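Local coordinates for protein putative O-methyltransferase (Klebsiella pneumoniae subsp. pneumoniae, PDB 3TFW) that probably transfers a methyl group from S-adenosylmethionine to a hydroxyl oxygen of an acceptor that has not been identified, at residues 97-100 with 101-105; 51-54 with 55-58; 147-150 with 151-154. All coordinates share one frame; numbering follows the deposited sequence.

Contact 1: 97-100 with 101-105; sequences DAHH and AQVAR
Ala101 N donates to Asp97 O over 2.9 Å, the first of four successive i to i+4 bonds that open helix 98-110; Gln102, Val103 and Ala104 repeat it onto Ala98, His99 and His100. Asp97 serves as N-cap: His100 N reaches Asp97 OD2 at 3.0 Å, using the lone pair that faces away from OD1. Aspartate suits the position, being short enough to fold back and negative where the helix dipole is positive. Its CG also lies over one face of the His100 ring.

The side-chain packing within the segments centres on His99 and Val103. His99 has CG anti to the backbone N (chi1 179°), which carries its ring across toward Gln102 and Val103 of the next turn, and Val103 CG2 makes an off-centre CH-pi approach, 3.8 Å from His99 CE1. The amide oxygen of Gln102 stands at the edge of the same ring, near its plane, with the two planes 76° apart. The far nitrogen, His99 NE2, bonds to Ala40 O, which should limit the ring's rotation.

Asp97 OD2 thus takes up the N-H of His100, a first-turn amide that has no helical acceptor, and its charge would probably favour the amino end of the helix.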
loop_
_atom_site.group_PDB
_atom_site.type_symbol
_atom_site.label_atom_id
_atom_site.label_comp_id
_atom_site.label_asym_id
_atom_site.label_seq_id
_atom_site.Cartn_x
_atom_site.Cartn_y
_atom_site.Cartn_z
ATOM N N ASP A 97 -15.033 -23.505 -4.553
ATOM C CA ASP A 97 -15.631 -24.364 -3.537
ATOM C C ASP A 97 -17.114 -24.056 -3.339
ATOM O O ASP A 97 -17.496 -22.911 -3.062
ATOM C CB ASP A 97 -14.846 -24.279 -2.220
ATOM C CG ASP A 97 -15.309 -25.305 -1.206
ATOM O OD1 ASP A 97 -14.749 -26.418 -1.197
ATOM O OD2 ASP A 97 -16.261 -25.014 -0.462
ATOM N N ALA A 98 -17.946 -25.088 -3.470
ATOM C CA ALA A 98 -19.400 -24.913 -3.426
ATOM C C ALA A 98 -19.886 -24.394 -2.069
ATOM O O ALA A 98 -20.744 -23.514 -2.001
ATOM C CB ALA A 98 -20.112 -26.214 -3.806
ATOM N N HIS A 99 -19.307 -24.920 -0.994
ATOM C CA HIS A 99 -19.636 -24.473 0.356
ATOM C C HIS A 99 -19.182 -23.026 0.615
ATOM O O HIS A 99 -19.926 -22.251 1.212
ATOM C CB HIS A 99 -19.064 -25.432 1.408
ATOM C CG HIS A 99 -19.336 -25.014 2.820
ATOM N ND1 HIS A 99 -20.591 -24.644 3.260
ATOM C CD2 HIS A 99 -18.519 -24.919 3.896
ATOM C CE1 HIS A 99 -20.530 -24.327 4.540
ATOM N NE2 HIS A 99 -19.286 -24.491 4.951
ATOM N N HIS A 100 -17.986 -22.655 0.163
ATOM C CA HIS A 100 -17.560 -21.255 0.268
ATOM C C HIS A 100 -18.498 -20.353 -0.536
ATOM O O HIS A 100 -18.897 -19.302 -0.059
ATOM C CB HIS A 100 -16.111 -21.050 -0.192
ATOM C CG HIS A 100 -15.097 -21.827 0.593
ATOM N ND1 HIS A 100 -13.748 -21.554 0.530
ATOM C CD2 HIS A 100 -15.227 -22.876 1.440
ATOM C CE1 HIS A 100 -13.093 -22.395 1.312
ATOM N NE2 HIS A 100 -13.966 -23.210 1.871
ATOM N N ALA A 101 -18.848 -20.764 -1.751
ATOM C CA ALA A 101 -19.736 -19.944 -2.589
ATOM C C ALA A 101 -21.080 -19.700 -1.905
ATOM O O ALA A 101 -21.592 -18.586 -1.932
ATOM C CB ALA A 101 -19.934 -20.562 -3.957
ATOM N N GLN A 102 -21.625 -20.742 -1.274
ATOM C CA GLN A 102 -22.883 -20.643 -0.529
ATOM C C GLN A 102 -22.798 -19.613 0.597
ATOM O O GLN A 102 -23.660 -18.752 0.743
ATOM C CB GLN A 102 -23.271 -22.015 0.028
ATOM C CG GLN A 102 -24.556 -22.014 0.849
ATOM C CD GLN A 102 -24.809 -23.333 1.565
ATOM O OE1 GLN A 102 -23.875 -24.061 1.927
ATOM N NE2 GLN A 102 -26.085 -23.638 1.793
ATOM N N VAL A 103 -21.746 -19.706 1.395
ATOM C CA VAL A 103 -21.532 -18.769 2.496
ATOM C C VAL A 103 -21.335 -17.343 1.976
ATOM O O VAL A 103 -21.920 -16.387 2.496
ATOM C CB VAL A 103 -20.320 -19.211 3.348
ATOM C CG1 VAL A 103 -19.979 -18.173 4.420
ATOM C CG2 VAL A 103 -20.595 -20.574 3.978
ATOM N N ALA A 104 -20.504 -17.205 0.947
ATOM C CA ALA A 104 -20.257 -15.902 0.325
ATOM C C ALA A 104 -21.553 -15.238 -0.190
ATOM O O ALA A 104 -21.755 -14.028 0.001
ATOM C CB ALA A 104 -19.236 -16.050 -0.798
ATOM N N ARG A 105 -22.427 -16.036 -0.812
ATOM C CA ARG A 105 -23.706 -15.527 -1.359
ATOM C C ARG A 105 -24.534 -14.887 -0.244
ATOM O O ARG A 105 -25.077 -13.784 -0.394
ATOM C CB ARG A 105 -24.519 -16.641 -2.036
ATOM C CG ARG A 105 -23.921 -17.198 -3.317
ATOM C CD ARG A 105 -24.904 -18.075 -4.097
ATOM N NE ARG A 105 -25.536 -19.124 -3.298
ATOM C CZ ARG A 105 -25.162 -20.400 -3.303
ATOM N NH1 ARG A 105 -24.161 -20.799 -4.074
ATOM N NH2 ARG A 105 -25.794 -21.281 -2.534
HETATM O O HOH W 1 -22.596 -23.443 -3.632
#

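Contact 2: 51-54 with 55-58; sequences QGQF and LALL
Phe54 turns its CG anti to the backbone N (chi1 178°), while Leu58 has its CG anti to the carbonyl carbon (chi1 -64°), and the two side chains lean together one helical turn apart. Leu58 CG lies over one face of the ring, offset toward the rim. The closest touch is made by a branch methyl, Leu58 CD1, 3.6 Å from Phe54 CE2 and 4.0 Å from Phe54 CZ. A flat ring under a forked aliphatic chain suits a buried i, i+4 pair.

On another flank Gln53 bends at chi2 (60°), bringing its OE1 back to 3.6 Å from Ala56 CB; the small alanine accommodates the folded amide. Leu57 CD2 is a looser neighbour of the same oxygen.

Beneath the side chains run four regular backbone bonds, among them Leu58 N to Phe54 O at 2.9 Å. Gly52 adds no side chain to this buried helix.

Leu55 and Leu58 rest on Ile167 of strand 165-169, and Phe54 meets the ring of Phe219. Phe54 and Leu57 also pack on Leu221 of the second subunit. Helix 49-62 thus joins the layer of helices flanking the sheet of a Rossmann-like, class I methyltransferase fold to the dimer interface.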
loop_
_atom_site.group_PDB
_atom_site.type_symbol
_atom_site.label_atom_id
_atom_site.label_comp_id
_atom_site.label_asym_id
_atom_site.label_seq_id
_atom_site.Cartn_x
_atom_site.Cartn_y
_atom_site.Cartn_z
ATOM N N GLN A 51 -6.157 -4.258 6.355
ATOM C CA GLN A 51 -5.897 -4.705 4.982
ATOM C C GLN A 51 -7.140 -4.498 4.114
ATOM O O GLN A 51 -7.037 -4.034 2.985
ATOM C CB GLN A 51 -5.434 -6.156 4.943
ATOM C CG GLN A 51 -4.170 -6.417 5.779
ATOM C CD GLN A 51 -3.819 -7.897 5.879
ATOM O OE1 GLN A 51 -4.691 -8.766 5.805
ATOM N NE2 GLN A 51 -2.529 -8.188 6.056
ATOM N N GLY A 52 -8.314 -4.830 4.650
ATOM C CA GLY A 52 -9.578 -4.542 3.958
ATOM C C GLY A 52 -9.737 -3.067 3.613
ATOM O O GLY A 52 -10.098 -2.714 2.484
ATOM N N GLN A 53 -9.471 -2.195 4.583
ATOM C CA GLN A 53 -9.588 -0.758 4.360
ATOM C C GLN A 53 -8.599 -0.292 3.290
ATOM O O GLN A 53 -8.911 0.587 2.489
ATOM C CB GLN A 53 -9.402 0.013 5.688
ATOM C CG GLN A 53 -9.634 1.513 5.606
ATOM C CD GLN A 53 -11.018 1.892 5.162
ATOM O OE1 GLN A 53 -11.310 1.985 3.959
ATOM N NE2 GLN A 53 -11.878 2.166 6.128
ATOM N N PHE A 54 -7.409 -0.885 3.294
ATOM C CA PHE A 54 -6.401 -0.626 2.258
ATOM C C PHE A 54 -6.955 -0.961 0.855
ATOM O O PHE A 54 -6.873 -0.139 -0.061
ATOM C CB PHE A 54 -5.125 -1.426 2.565
ATOM C CG PHE A 54 -4.036 -1.269 1.532
ATOM C CD1 PHE A 54 -3.362 -0.063 1.379
ATOM C CD2 PHE A 54 -3.683 -2.338 0.713
ATOM C CE1 PHE A 54 -2.344 0.074 0.414
ATOM C CE2 PHE A 54 -2.671 -2.208 -0.248
ATOM C CZ PHE A 54 -2.008 -1.004 -0.394
ATOM N N LEU A 55 -7.552 -2.143 0.710
ATOM C CA LEU A 55 -8.181 -2.533 -0.561
ATOM C C LEU A 55 -9.271 -1.556 -0.972
ATOM O O LEU A 55 -9.385 -1.210 -2.143
ATOM C CB LEU A 55 -8.736 -3.972 -0.521
ATOM C CG LEU A 55 -7.739 -5.123 -0.325
ATOM C CD1 LEU A 55 -8.465 -6.455 -0.159
ATOM C CD2 LEU A 55 -6.720 -5.194 -1.469
ATOM N N ALA A 56 -10.070 -1.115 0.002
ATOM C CA ALA A 56 -11.120 -0.146 -0.257
ATOM C C ALA A 56 -10.507 1.148 -0.770
ATOM O O ALA A 56 -11.015 1.729 -1.720
ATOM C CB ALA A 56 -11.982 0.101 1.011
ATOM N N LEU A 57 -9.389 1.573 -0.183
ATOM C CA LEU A 57 -8.719 2.794 -0.667
ATOM C C LEU A 57 -8.156 2.628 -2.076
ATOM O O LEU A 57 -8.210 3.552 -2.867
ATOM C CB LEU A 57 -7.654 3.308 0.317
ATOM C CG LEU A 57 -8.212 3.792 1.667
ATOM C CD1 LEU A 57 -7.163 4.543 2.469
ATOM C CD2 LEU A 57 -9.457 4.657 1.485
ATOM N N LEU A 58 -7.671 1.433 -2.398
ATOM C CA LEU A 58 -7.246 1.126 -3.768
ATOM C C LEU A 58 -8.382 1.246 -4.792
ATOM O O LEU A 58 -8.168 1.717 -5.917
ATOM C CB LEU A 58 -6.588 -0.255 -3.839
ATOM C CG LEU A 58 -5.298 -0.376 -3.028
ATOM C CD1 LEU A 58 -4.701 -1.751 -3.220
ATOM C CD2 LEU A 58 -4.288 0.706 -3.435
#

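Contact 3: 147-150 with 151-154; sequences PNNP and HYLR
The Tyr152 ring carries Asn148 O over one face, 3.3 Å above its plane and displaced toward the rim, while Asn148 CB touches the ring at 3.9 Å from Tyr152 CE2. The His151 ring is met at its edge instead: Asn148 OD1 lies near the ring plane, 3.1 Å from His151 CD2, with the amide turned 75° to the imidazole. Arg154 also comes to the edge of that ring. It bends at chi3 (72°), which swings the guanidinium back, and its NH1 and NH2 both grip His151 ND1, at 3.2 and 3.1 Å. The two terminal nitrogens approach end-on, with ND1 in the guanidinium plane, though both stand somewhat out of the imidazole plane. ND1 acts as the acceptor here, which would suit a histidine protonated on NE2.

Asn148 occupies the N-cap position, but its side chain does not cap the helix; ND2 turns instead to Asp145 in a weak hydrogen bond. Its carbonyl accepts from Tyr152 N at 3.1 Å. Pro150, with no N-H to give, fits the first turn of a helix, where none is needed. Asn149 OD1 is buried with no polar partner, a probable energetic cost.

Tyr152 OH bonds to Asp145. Helix 149-158, the crossover between parallel strands 139-142 and 165-169, touches helix 124-129 through Tyr152 and His151 and helix 185-199 through Leu153 and Pro150, while Asn149 and Tyr152 rest on Ile142 of strand 139-142.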
loop_
_atom_site.group_PDB
_atom_site.type_symbol
_atom_site.label_atom_id
_atom_site.label_comp_id
_atom_site.label_asym_id
_atom_site.label_seq_id
_atom_site.Cartn_x
_atom_site.Cartn_y
_atom_site.Cartn_z
ATOM N N PRO A 147 -0.627 -22.490 -6.692
ATOM C CA PRO A 147 0.117 -23.142 -7.777
ATOM C C PRO A 147 -0.194 -22.554 -9.156
ATOM O O PRO A 147 0.687 -22.527 -10.017
ATOM C CB PRO A 147 -0.359 -24.601 -7.702
ATOM C CG PRO A 147 -0.685 -24.796 -6.283
ATOM C CD PRO A 147 -1.322 -23.493 -5.858
ATOM N N ASN A 148 -1.428 -22.091 -9.348
ATOM C CA ASN A 148 -1.855 -21.499 -10.628
ATOM C C ASN A 148 -1.763 -19.978 -10.722
ATOM O O ASN A 148 -2.247 -19.379 -11.678
ATOM C CB ASN A 148 -3.264 -21.960 -11.001
ATOM C CG ASN A 148 -3.276 -23.356 -11.574
ATOM O OD1 ASN A 148 -2.282 -23.814 -12.137
ATOM N ND2 ASN A 148 -4.394 -24.045 -11.424
ATOM N N ASN A 149 -1.125 -19.363 -9.732
ATOM C CA ASN A 149 -0.827 -17.930 -9.795
ATOM C C ASN A 149 -0.312 -17.399 -11.137
ATOM O O ASN A 149 -0.828 -16.388 -11.616
ATOM C CB ASN A 149 0.091 -17.495 -8.641
ATOM C CG ASN A 149 -0.697 -16.876 -7.498
ATOM O OD1 ASN A 149 -1.780 -17.363 -7.139
ATOM N ND2 ASN A 149 -0.181 -15.777 -6.944
ATOM N N PRO A 150 0.674 -18.080 -11.766
ATOM C CA PRO A 150 1.151 -17.497 -13.021
ATOM C C PRO A 150 0.069 -17.478 -14.103
ATOM O O PRO A 150 0.038 -16.552 -14.913
ATOM C CB PRO A 150 2.334 -18.388 -13.418
ATOM C CG PRO A 150 2.193 -19.623 -12.600
ATOM C CD PRO A 150 1.458 -19.267 -11.369
ATOM N N HIS A 151 -0.822 -18.470 -14.095
ATOM C CA HIS A 151 -1.957 -18.496 -15.028
ATOM C C HIS A 151 -2.929 -17.349 -14.772
ATOM O O HIS A 151 -3.450 -16.735 -15.709
ATOM C CB HIS A 151 -2.700 -19.840 -14.942
ATOM C CG HIS A 151 -1.856 -21.021 -15.307
ATOM N ND1 HIS A 151 -1.418 -21.252 -16.592
ATOM C CD2 HIS A 151 -1.383 -22.046 -14.558
ATOM C CE1 HIS A 151 -0.703 -22.363 -16.617
ATOM N NE2 HIS A 151 -0.663 -22.863 -15.396
ATOM N N TYR A 152 -3.181 -17.077 -13.493
ATOM C CA TYR A 152 -4.028 -15.958 -13.109
ATOM C C TYR A 152 -3.439 -14.629 -13.576
ATOM O O TYR A 152 -4.168 -13.767 -14.063
ATOM C CB TYR A 152 -4.280 -15.959 -11.599
ATOM C CG TYR A 152 -5.017 -17.194 -11.137
ATOM C CD1 TYR A 152 -6.046 -17.736 -11.905
ATOM C CD2 TYR A 152 -4.659 -17.846 -9.955
ATOM C CE1 TYR A 152 -6.714 -18.886 -11.514
ATOM C CE2 TYR A 152 -5.339 -19.002 -9.541
ATOM C CZ TYR A 152 -6.358 -19.506 -10.333
ATOM O OH TYR A 152 -7.041 -20.629 -9.947
ATOM N N LEU A 153 -2.118 -14.484 -13.473
ATOM C CA LEU A 153 -1.454 -13.265 -13.947
ATOM C C LEU A 153 -1.610 -13.066 -15.460
ATOM O O LEU A 153 -1.829 -11.944 -15.931
ATOM C CB LEU A 153 0.034 -13.250 -13.552
ATOM C CG LEU A 153 0.822 -11.944 -13.801
ATOM C CD1 LEU A 153 0.107 -10.682 -13.269
ATOM C CD2 LEU A 153 2.213 -12.045 -13.186
ATOM N N ARG A 154 -1.491 -14.156 -16.216
ATOM C CA ARG A 154 -1.671 -14.097 -17.669
ATOM C C ARG A 154 -3.070 -13.592 -18.037
ATOM O O ARG A 154 -3.204 -12.680 -18.856
ATOM C CB ARG A 154 -1.385 -15.460 -18.312
ATOM C CG ARG A 154 -1.663 -15.497 -19.817
ATOM C CD ARG A 154 -1.276 -16.840 -20.438
ATOM N NE ARG A 154 -2.201 -17.903 -20.067
ATOM C CZ ARG A 154 -1.918 -18.841 -19.172
ATOM N NH1 ARG A 154 -0.732 -18.849 -18.574
ATOM N NH2 ARG A 154 -2.808 -19.771 -18.875
#

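Each contact is local, along or at the start of one helix, and they do not touch: centres lie 22 to 23 Å apart, and the nearest atoms of contacts 1 and 3 come within about 10 Å, against about 14 Å for contact 2 with either. Contacts 1 and 3 open the crossover helices of two beta-alpha-beta units, each just after a parallel strand, 90-95 and 139-142. Contact 2, on the opposite side of the chain's centre from contact 3, sits within helix 49-62 and alone meets the second subunit. Contact 1 follows a strand whose C-terminal end typically borders the S-adenosylmethionine pocket in this fold; none of the three includes a ligand.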